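Local coordinates for protein endoglucanase A (Clostridium cellulolyticum, PDB 1EDG) that hydrolyses internal beta-1,4-glucosidic bonds of cellulose, acting as an endoglucanase of glycoside hydrolase family 5, at residues Q65-F75 against F355-K363; A177-T185 against Y224-Y235. All coordinates share one frame; numbering follows the deposited sequence.

Contact 1. Residues Q65-F75 against F355-K363; sequences QMIDAIKQKGF and FDRRSCQFK
Ile70 lays its CD1 methyl over the centre of one face of the Phe355 ring, 3.7 Å from the centroid and only 10° off the ring normal, a CH-pi contact. With CG1 beside the backbone N and a further turn at chi2, this methyl is brought toward the hairpin rings, where it also meets Phe362 CZ at 3.5 Å. Phe355 has CG anti to its backbone N (chi1 178°), which drives the ring into the angle between helix and hairpin; its CZ lies 3.8 Å from Ala69 CB, and the small alanine lets the ring come close to the helix backbone. Phe355 turns an edge to Phe362: its CD1 stands over the centre of one Phe362 face, so the methyl and the two rings are all in mutual contact. The partners are the helix 64-73 of a (beta/alpha)8 barrel and a short antiparallel hairpin, 355-356 with 361-362, that follows the last barrel strand, 336-339. The turn of this hairpin carries a G1 bulge, where Cys360 and Gln361 both face Asp356. From the bulge, Cys360 SG reaches Gln65 CG at 3.3 Å. Unbranched and extended beyond CG, Met66 crosses Arg357 at about a right angle, with SD 3.6 Å from Arg357 CG; Arg357 NH2 is hydrogen-bonded to Thr38 OG1. At the far end the aliphatic part of Lys73 slides past Phe362, with Lys73 CG 3.2 Å from Phe362 CE1. The lysine ammonium group pairs with Asp369 of helix 365-374. Gly74, at positive phi, closes the helix in a Schellman motif, and beyond it Phe75 CE2 touches Phe362 CZ at 3.7 Å.

Contact 2. Residues A177-T185 against Y224-Y235; sequences ANEWWPELT and YVASPDGATNDY
Pro182 packs against Tyr224 where two loops of the (beta/alpha)8 barrel meet, one following strand 163-166 and the other strand 219-222. Being rigid and apolar, the proline suits this place: it is the centre of an inverse gamma turn, and its ring crosses the tyrosine obliquely, CB 3.6 Å from Tyr224 CD2. Next to this, Pro182 CD and CG lie against the start of helix 228-232, CD 3.5 Å from Ser227 OG. That hydroxyl is the N-cap: it accepts from Gly230 N while donating to Tyr224 O, so the serine ties the helix start to the residue that carries the aromatic ring. With chi1 at -168° the Tyr224 ring swings away from its own backbone N, toward the 177-185 loop. Its hydroxyl gives a 2.7 Å hydrogen bond to Asn178 O, approaching 37° out of the carbonyl plane, and accepts from Leu173 N, so the buried OH is used both as donor and as acceptor. Beside it Val225 CG2 presses on Glu179 O, a buried carbonyl with no hydrogen-bonding partner, while CG1 meets the Trp180 indole. Further along, Leu184 spreads its two methyls over a more exposed patch that Ile193 of helix 187-209 backs: CD2 comes to the edge of the Tyr235 ring, and CD1 lies 3.9 Å from Asn233 CB.

Overall arrangement
The two contacts lie on opposite sides of the chain's centre, about 34 Å between their centres, and contact 2 falls within the chain span closed by contact 1. They share no element: contact 1 joins a barrel helix to the hairpin after the last strand, whereas contact 2 joins the loop after strand 163-166 to the loop and short helix 228-232 after strand 219-222. Both are partly buried, but contact 1 is the more enclosed: half its touching residues are buried and one is exposed, against four and four of thirteen in contact 2. Contact 1 is held across its segments by hydrocarbon, ring and sulfur packing; contact 2 adds a tyrosine hydroxyl bonded to Asn178 O of the irregular 177-185 loop.

Contact 1. Residues Q65-F75 against F355-K363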
loop_
_atom_site.group_PDB
_atom_site.type_symbol
_atom_site.label_atom_id
_atom_site.label_comp_id
_atom_site.label_asym_id
_atom_site.label_seq_id
_atom_site.Cartn_x
_atom_site.Cartn_y
_atom_site.Cartn_z
ATOM N N GLN A 65 -10.667 8.680 -17.340
ATOM C CA GLN A 65 -9.712 9.720 -17.732
ATOM C C GLN A 65 -8.639 9.942 -16.664
ATOM O O GLN A 65 -7.469 10.137 -16.993
ATOM C CB GLN A 65 -10.441 11.033 -18.068
ATOM C CG GLN A 65 -9.591 12.325 -17.980
ATOM C CD GLN A 65 -8.540 12.507 -19.095
ATOM O OE1 GLN A 65 -7.781 11.587 -19.432
ATOM N NE2 GLN A 65 -8.469 13.722 -19.635
ATOM N N MET A 66 -9.029 9.886 -15.394
ATOM C CA MET A 66 -8.084 10.067 -14.298
ATOM C C MET A 66 -6.989 9.005 -14.365
ATOM O O MET A 66 -5.798 9.323 -14.278
ATOM C CB MET A 66 -8.796 9.966 -12.947
ATOM C CG MET A 66 -9.679 11.146 -12.601
ATOM S SD MET A 66 -10.575 10.855 -11.061
ATOM C CE MET A 66 -11.878 12.081 -11.206
ATOM N N ILE A 67 -7.406 7.749 -14.531
ATOM C CA ILE A 67 -6.492 6.612 -14.608
ATOM C C ILE A 67 -5.618 6.707 -15.867
ATOM O O ILE A 67 -4.424 6.384 -15.828
ATOM C CB ILE A 67 -7.268 5.251 -14.569
ATOM C CG1 ILE A 67 -8.137 5.166 -13.306
ATOM C CG2 ILE A 67 -6.301 4.068 -14.601
ATOM C CD1 ILE A 67 -7.381 5.406 -12.007
ATOM N N ASP A 68 -6.202 7.168 -16.974
ATOM C CA ASP A 68 -5.450 7.327 -18.219
ATOM C C ASP A 68 -4.267 8.269 -17.974
ATOM O O ASP A 68 -3.149 8.016 -18.435
ATOM C CB ASP A 68 -6.327 7.932 -19.324
ATOM C CG ASP A 68 -7.389 6.979 -19.843
ATOM O OD1 ASP A 68 -7.298 5.751 -19.615
ATOM O OD2 ASP A 68 -8.325 7.476 -20.504
ATOM N N ALA A 69 -4.523 9.355 -17.250
ATOM C CA ALA A 69 -3.501 10.345 -16.943
ATOM C C ALA A 69 -2.373 9.776 -16.079
ATOM O O ALA A 69 -1.190 10.067 -16.305
ATOM C CB ALA A 69 -4.128 11.543 -16.269
ATOM N N ILE A 70 -2.743 8.969 -15.089
ATOM C CA ILE A 70 -1.773 8.347 -14.190
ATOM C C ILE A 70 -0.816 7.464 -14.994
ATOM O O ILE A 70 0.406 7.544 -14.827
ATOM C CB ILE A 70 -2.491 7.494 -13.105
ATOM C CG1 ILE A 70 -3.382 8.387 -12.232
ATOM C CG2 ILE A 70 -1.483 6.716 -12.265
ATOM C CD1 ILE A 70 -2.643 9.505 -11.552
ATOM N N LYS A 71 -1.374 6.632 -15.870
ATOM C CA LYS A 71 -0.569 5.744 -16.702
ATOM C C LYS A 71 0.360 6.536 -17.620
ATOM O O LYS A 71 1.546 6.223 -17.745
ATOM C CB LYS A 71 -1.461 4.839 -17.547
ATOM C CG LYS A 71 -0.659 3.913 -18.433
ATOM C CD LYS A 71 -1.520 3.056 -19.309
ATOM C CE LYS A 71 -0.645 2.072 -20.071
ATOM N NZ LYS A 71 0.173 1.226 -19.137
ATOM N N GLN A 72 -0.182 7.576 -18.241
ATOM C CA GLN A 72 0.584 8.425 -19.144
ATOM C C GLN A 72 1.843 8.987 -18.476
ATOM O O GLN A 72 2.869 9.167 -19.129
ATOM C CB GLN A 72 -0.302 9.570 -19.645
ATOM C CG GLN A 72 0.345 10.476 -20.680
ATOM C CD GLN A 72 -0.382 11.804 -20.810
ATOM O OE1 GLN A 72 0.061 12.820 -20.267
ATOM N NE2 GLN A 72 -1.517 11.799 -21.505
ATOM N N LYS A 73 1.768 9.251 -17.174
ATOM C CA LYS A 73 2.908 9.785 -16.441
ATOM C C LYS A 73 4.047 8.787 -16.260
ATOM O O LYS A 73 5.205 9.184 -16.101
ATOM C CB LYS A 73 2.476 10.297 -15.068
ATOM C CG LYS A 73 2.486 11.800 -14.940
ATOM C CD LYS A 73 3.850 12.383 -15.268
ATOM C CE LYS A 73 3.854 13.884 -15.068
ATOM N NZ LYS A 73 4.923 14.542 -15.863
ATOM N N GLY A 74 3.724 7.499 -16.243
ATOM C CA GLY A 74 4.760 6.496 -16.062
ATOM C C GLY A 74 4.440 5.446 -15.010
ATOM O O GLY A 74 5.161 4.453 -14.890
ATOM N N PHE A 75 3.383 5.667 -14.233
ATOM C CA PHE A 75 2.980 4.698 -13.212
ATOM C C PHE A 75 2.442 3.458 -13.918
ATOM O O PHE A 75 1.757 3.578 -14.934
ATOM C CB PHE A 75 1.869 5.284 -12.326
ATOM C CG PHE A 75 2.319 6.416 -11.440
ATOM C CD1 PHE A 75 2.947 6.161 -10.221
ATOM C CD2 PHE A 75 2.098 7.740 -11.814
ATOM C CE1 PHE A 75 3.347 7.211 -9.387
ATOM C CE2 PHE A 75 2.492 8.790 -10.993
ATOM C CZ PHE A 75 3.118 8.531 -9.777
ATOM N N PHE A 355 -1.968 14.388 -7.392
ATOM C CA PHE A 355 -2.722 14.405 -8.642
ATOM C C PHE A 355 -4.053 15.124 -8.422
ATOM O O PHE A 355 -4.882 14.674 -7.620
ATOM C CB PHE A 355 -2.968 12.973 -9.122
ATOM C CG PHE A 355 -3.774 12.878 -10.392
ATOM C CD1 PHE A 355 -3.234 13.272 -11.610
ATOM C CD2 PHE A 355 -5.054 12.338 -10.376
ATOM C CE1 PHE A 355 -3.954 13.127 -12.791
ATOM C CE2 PHE A 355 -5.786 12.191 -11.552
ATOM C CZ PHE A 355 -5.233 12.583 -12.763
ATOM N N ASP A 356 -4.239 16.257 -9.093
ATOM C CA ASP A 356 -5.482 17.009 -8.969
ATOM C C ASP A 356 -6.513 16.293 -9.829
ATOM O O ASP A 356 -6.533 16.446 -11.053
ATOM C CB ASP A 356 -5.295 18.451 -9.449
ATOM C CG ASP A 356 -6.463 19.349 -9.070
ATOM O OD1 ASP A 356 -6.521 19.794 -7.907
ATOM O OD2 ASP A 356 -7.323 19.610 -9.932
ATOM N N ARG A 357 -7.344 15.474 -9.191
ATOM C CA ARG A 357 -8.367 14.700 -9.893
ATOM C C ARG A 357 -9.400 15.556 -10.618
ATOM O O ARG A 357 -10.018 15.115 -11.588
ATOM C CB ARG A 357 -9.036 13.709 -8.930
ATOM C CG ARG A 357 -8.251 12.400 -8.796
ATOM C CD ARG A 357 -7.889 12.035 -7.359
ATOM N NE ARG A 357 -8.900 11.196 -6.734
ATOM C CZ ARG A 357 -8.709 10.419 -5.668
ATOM N NH1 ARG A 357 -7.534 10.331 -5.055
ATOM N NH2 ARG A 357 -9.729 9.733 -5.198
ATOM N N ARG A 358 -9.545 16.794 -10.168
ATOM C CA ARG A 358 -10.480 17.741 -10.763
ATOM C C ARG A 358 -10.052 18.111 -12.189
ATOM O O ARG A 358 -10.845 18.010 -13.127
ATOM C CB ARG A 358 -10.531 18.996 -9.899
ATOM C CG ARG A 358 -11.693 19.923 -10.170
ATOM C CD ARG A 358 -11.458 21.270 -9.501
ATOM N NE ARG A 358 -10.898 21.132 -8.156
ATOM C CZ ARG A 358 -9.649 21.456 -7.827
ATOM N NH1 ARG A 358 -8.819 21.939 -8.744
ATOM N NH2 ARG A 358 -9.227 21.292 -6.579
ATOM N N SER A 359 -8.788 18.497 -12.353
ATOM C CA SER A 359 -8.261 18.897 -13.658
ATOM C C SER A 359 -7.458 17.824 -14.387
ATOM O O SER A 359 -6.969 18.057 -15.496
ATOM C CB SER A 359 -7.408 20.153 -13.501
ATOM O OG SER A 359 -6.438 19.989 -12.481
ATOM N N CYS A 360 -7.333 16.653 -13.770
ATOM C CA CYS A 360 -6.580 15.533 -14.334
ATOM C C CYS A 360 -5.113 15.834 -14.622
ATOM O O CYS A 360 -4.579 15.447 -15.661
ATOM C CB CYS A 360 -7.262 14.962 -15.580
ATOM S SG CYS A 360 -8.609 13.809 -15.220
ATOM N N GLN A 361 -4.457 16.510 -13.689
ATOM C CA GLN A 361 -3.042 16.810 -13.837
ATOM C C GLN A 361 -2.376 16.933 -12.475
ATOM O O GLN A 361 -3.031 17.233 -11.469
ATOM C CB GLN A 361 -2.816 18.069 -14.678
ATOM C CG GLN A 361 -3.316 19.357 -14.070
ATOM C CD GLN A 361 -3.096 20.534 -14.996
ATOM O OE1 GLN A 361 -2.180 21.340 -14.798
ATOM N NE2 GLN A 361 -3.922 20.633 -16.029
ATOM N N PHE A 362 -1.081 16.644 -12.438
ATOM C CA PHE A 362 -0.316 16.708 -11.202
ATOM C C PHE A 362 0.031 18.135 -10.788
ATOM O O PHE A 362 0.471 18.948 -11.607
ATOM C CB PHE A 362 0.952 15.857 -11.322
ATOM C CG PHE A 362 0.682 14.381 -11.435
ATOM C CD1 PHE A 362 0.412 13.801 -12.671
ATOM C CD2 PHE A 362 0.702 13.571 -10.306
ATOM C CE1 PHE A 362 0.165 12.430 -12.777
ATOM C CE2 PHE A 362 0.457 12.201 -10.402
ATOM C CZ PHE A 362 0.190 11.633 -11.639
ATOM N N LYS A 363 -0.161 18.426 -9.505
ATOM C CA LYS A 363 0.112 19.742 -8.947
ATOM C C LYS A 363 1.578 20.007 -8.595
ATOM O O LYS A 363 2.020 21.164 -8.583
ATOM C CB LYS A 363 -0.780 19.991 -7.733
ATOM C CG LYS A 363 -2.192 20.415 -8.097
ATOM C CD LYS A 363 -2.221 21.877 -8.516
ATOM C CE LYS A 363 -3.541 22.259 -9.180
ATOM N NZ LYS A 363 -3.641 21.732 -10.576
#

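Contact 2. Residues A177-T185 against Y224-Y235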
loop_
_atom_site.group_PDB
_atom_site.type_symbol
_atom_site.label_atom_id
_atom_site.label_comp_id
_atom_site.label_asym_id
_atom_site.label_seq_id
_atom_site.Cartn_x
_atom_site.Cartn_y
_atom_site.Cartn_z
ATOM N N ALA A 177 -1.704 1.369 23.526
ATOM C CA ALA A 177 -0.568 2.280 23.626
ATOM C C ALA A 177 0.456 2.025 22.523
ATOM O O ALA A 177 1.134 2.944 22.071
ATOM C CB ALA A 177 0.089 2.142 24.988
ATOM N N ASN A 178 0.567 0.769 22.104
ATOM C CA ASN A 178 1.502 0.372 21.055
ATOM C C ASN A 178 0.776 0.129 19.738
ATOM O O ASN A 178 1.117 -0.782 18.989
ATOM C CB ASN A 178 2.254 -0.896 21.461
ATOM C CG ASN A 178 3.020 -0.727 22.755
ATOM O OD1 ASN A 178 2.780 -1.446 23.728
ATOM N ND2 ASN A 178 3.928 0.240 22.785
ATOM N N GLU A 179 -0.233 0.943 19.463
ATOM C CA GLU A 179 -0.998 0.809 18.230
ATOM C C GLU A 179 -0.144 1.065 16.982
ATOM O O GLU A 179 -0.284 0.367 15.977
ATOM C CB GLU A 179 -2.185 1.781 18.233
ATOM C CG GLU A 179 -3.018 1.753 16.956
ATOM C CD GLU A 179 -4.107 2.821 16.905
ATOM O OE1 GLU A 179 -4.444 3.410 17.955
ATOM O OE2 GLU A 179 -4.638 3.071 15.802
ATOM N N TRP A 180 0.764 2.032 17.071
ATOM C CA TRP A 180 1.578 2.409 15.925
ATOM C C TRP A 180 2.999 1.870 15.814
ATOM O O TRP A 180 3.744 2.272 14.915
ATOM C CB TRP A 180 1.557 3.931 15.771
ATOM C CG TRP A 180 0.163 4.454 15.601
ATOM C CD1 TRP A 180 -0.572 5.147 16.520
ATOM C CD2 TRP A 180 -0.690 4.270 14.461
ATOM N NE1 TRP A 180 -1.830 5.399 16.027
ATOM C CE2 TRP A 180 -1.929 4.874 14.766
ATOM C CE3 TRP A 180 -0.525 3.651 13.217
ATOM C CZ2 TRP A 180 -3.001 4.876 13.868
ATOM C CZ3 TRP A 180 -1.594 3.654 12.323
ATOM C CH2 TRP A 180 -2.815 4.264 12.656
ATOM N N TRP A 181 3.368 0.932 16.677
ATOM C CA TRP A 181 4.708 0.361 16.623
ATOM C C TRP A 181 4.782 -0.935 17.409
ATOM O O TRP A 181 4.304 -1.009 18.541
ATOM C CB TRP A 181 5.746 1.357 17.150
ATOM C CG TRP A 181 5.545 1.763 18.584
ATOM C CD1 TRP A 181 4.460 2.406 19.117
ATOM C CD2 TRP A 181 6.469 1.577 19.660
ATOM N NE1 TRP A 181 4.656 2.632 20.457
ATOM C CE2 TRP A 181 5.881 2.133 20.817
ATOM C CE3 TRP A 181 7.740 0.993 19.760
ATOM C CZ2 TRP A 181 6.520 2.126 22.061
ATOM C CZ3 TRP A 181 8.375 0.986 20.994
ATOM C CH2 TRP A 181 7.762 1.549 22.129
ATOM N N PRO A 182 5.376 -1.980 16.814
ATOM C CA PRO A 182 5.506 -3.282 17.469
ATOM C C PRO A 182 6.577 -3.340 18.568
ATOM O O PRO A 182 7.732 -3.699 18.311
ATOM C CB PRO A 182 5.828 -4.215 16.299
ATOM C CG PRO A 182 6.624 -3.344 15.388
ATOM C CD PRO A 182 5.857 -2.041 15.420
ATOM N N GLU A 183 6.199 -2.952 19.782
ATOM C CA GLU A 183 7.111 -3.001 20.923
ATOM C C GLU A 183 7.143 -4.466 21.362
ATOM O O GLU A 183 6.283 -4.908 22.117
ATOM C CB GLU A 183 6.587 -2.109 22.054
ATOM C CG GLU A 183 7.307 -2.261 23.394
ATOM C CD GLU A 183 8.800 -2.011 23.302
ATOM O OE1 GLU A 183 9.554 -2.973 23.050
ATOM O OE2 GLU A 183 9.226 -0.857 23.496
ATOM N N LEU A 184 8.146 -5.204 20.897
ATOM C CA LEU A 184 8.275 -6.634 21.189
ATOM C C LEU A 184 8.322 -7.084 22.649
ATOM O O LEU A 184 8.282 -8.283 22.925
ATOM C CB LEU A 184 9.463 -7.228 20.430
ATOM C CG LEU A 184 9.380 -7.191 18.904
ATOM C CD1 LEU A 184 10.609 -7.858 18.321
ATOM C CD2 LEU A 184 8.121 -7.892 18.421
ATOM N N THR A 185 8.438 -6.140 23.576
ATOM C CA THR A 185 8.474 -6.486 24.989
ATOM C C THR A 185 7.050 -6.613 25.522
ATOM O O THR A 185 6.794 -7.354 26.473
ATOM C CB THR A 185 9.238 -5.423 25.813
ATOM O OG1 THR A 185 8.603 -4.145 25.666
ATOM C CG2 THR A 185 10.683 -5.320 25.346
ATOM N N TYR A 224 2.902 -6.530 11.692
ATOM C CA TYR A 224 2.232 -5.577 12.584
ATOM C C TYR A 224 2.293 -4.135 12.047
ATOM O O TYR A 224 3.383 -3.602 11.804
ATOM C CB TYR A 224 2.840 -5.652 13.993
ATOM C CG TYR A 224 2.033 -4.930 15.055
ATOM C CD1 TYR A 224 0.934 -5.538 15.656
ATOM C CD2 TYR A 224 2.353 -3.631 15.433
ATOM C CE1 TYR A 224 0.167 -4.865 16.605
ATOM C CE2 TYR A 224 1.595 -2.947 16.378
ATOM C CZ TYR A 224 0.501 -3.566 16.958
ATOM O OH TYR A 224 -0.275 -2.862 17.852
ATOM N N VAL A 225 1.114 -3.527 11.877
ATOM C CA VAL A 225 0.915 -2.162 11.353
ATOM C C VAL A 225 1.657 -1.917 10.035
ATOM O O VAL A 225 1.915 -0.765 9.668
ATOM C CB VAL A 225 1.313 -1.044 12.362
ATOM C CG1 VAL A 225 0.599 0.264 12.025
ATOM C CG2 VAL A 225 0.933 -1.426 13.736
ATOM N N ALA A 226 1.961 -2.997 9.318
ATOM C CA ALA A 226 2.697 -2.942 8.053
ATOM C C ALA A 226 4.035 -2.207 8.199
ATOM O O ALA A 226 4.545 -1.632 7.236
ATOM C CB ALA A 226 1.847 -2.292 6.951
ATOM N N SER A 227 4.606 -2.205 9.401
ATOM C CA SER A 227 5.886 -1.529 9.604
ATOM C C SER A 227 7.050 -2.416 9.150
ATOM O O SER A 227 6.906 -3.639 9.016
ATOM C CB SER A 227 6.070 -1.130 11.072
ATOM O OG SER A 227 6.184 -2.267 11.905
ATOM N N PRO A 228 8.201 -1.804 8.831
ATOM C CA PRO A 228 9.353 -2.603 8.403
ATOM C C PRO A 228 9.726 -3.593 9.513
ATOM O O PRO A 228 9.977 -4.770 9.239
ATOM C CB PRO A 228 10.437 -1.543 8.203
ATOM C CG PRO A 228 9.655 -0.350 7.750
ATOM C CD PRO A 228 8.477 -0.362 8.698
ATOM N N ASP A 229 9.704 -3.127 10.762
ATOM C CA ASP A 229 10.023 -3.979 11.909
ATOM C C ASP A 229 9.003 -5.096 12.095
ATOM O O ASP A 229 9.345 -6.178 12.568
ATOM C CB ASP A 229 10.136 -3.154 13.192
ATOM C CG ASP A 229 11.417 -2.335 13.254
ATOM O OD1 ASP A 229 12.420 -2.729 12.622
ATOM O OD2 ASP A 229 11.425 -1.298 13.946
ATOM N N GLY A 230 7.752 -4.836 11.728
ATOM C CA GLY A 230 6.728 -5.855 11.839
ATOM C C GLY A 230 6.998 -7.014 10.893
ATOM O O GLY A 230 6.593 -8.148 11.149
ATOM N N ALA A 231 7.690 -6.734 9.794
ATOM C CA ALA A 231 7.997 -7.765 8.813
ATOM C C ALA A 231 9.368 -8.412 9.011
ATOM O O ALA A 231 9.580 -9.556 8.604
ATOM C CB ALA A 231 7.886 -7.190 7.400
ATOM N N THR A 232 10.299 -7.690 9.626
ATOM C CA THR A 232 11.639 -8.224 9.824
ATOM C C THR A 232 11.910 -8.913 11.160
ATOM O O THR A 232 12.898 -9.642 11.282
ATOM C CB THR A 232 12.722 -7.151 9.567
ATOM O OG1 THR A 232 12.522 -6.039 10.446
ATOM C CG2 THR A 232 12.666 -6.674 8.118
ATOM N N ASN A 233 11.051 -8.696 12.155
ATOM C CA ASN A 233 11.255 -9.320 13.462
ATOM C C ASN A 233 11.122 -10.846 13.385
ATOM O O ASN A 233 10.507 -11.391 12.462
ATOM C CB ASN A 233 10.313 -8.733 14.529
ATOM C CG ASN A 233 8.888 -9.250 14.411
ATOM O OD1 ASN A 233 8.579 -10.361 14.849
ATOM N ND2 ASN A 233 8.008 -8.445 13.825
ATOM N N ASP A 234 11.685 -11.524 14.378
ATOM C CA ASP A 234 11.676 -12.980 14.426
ATOM C C ASP A 234 10.312 -13.644 14.553
ATOM O O ASP A 234 10.160 -14.802 14.172
ATOM C CB ASP A 234 12.604 -13.471 15.541
ATOM C CG ASP A 234 14.047 -13.027 15.338
ATOM O OD1 ASP A 234 14.552 -13.121 14.195
ATOM O OD2 ASP A 234 14.670 -12.580 16.326
ATOM N N TYR A 235 9.331 -12.931 15.096
ATOM C CA TYR A 235 7.987 -13.487 15.263
ATOM C C TYR A 235 7.165 -13.544 13.975
ATOM O O TYR A 235 6.178 -14.284 13.901
ATOM C CB TYR A 235 7.216 -12.721 16.341
ATOM C CG TYR A 235 7.822 -12.854 17.715
ATOM C CD1 TYR A 235 7.797 -14.075 18.387
ATOM C CD2 TYR A 235 8.462 -11.776 18.326
ATOM C CE1 TYR A 235 8.403 -14.225 19.635
ATOM C CE2 TYR A 235 9.072 -11.911 19.574
ATOM C CZ TYR A 235 9.039 -13.141 20.220
ATOM O OH TYR A 235 9.651 -13.301 21.441
#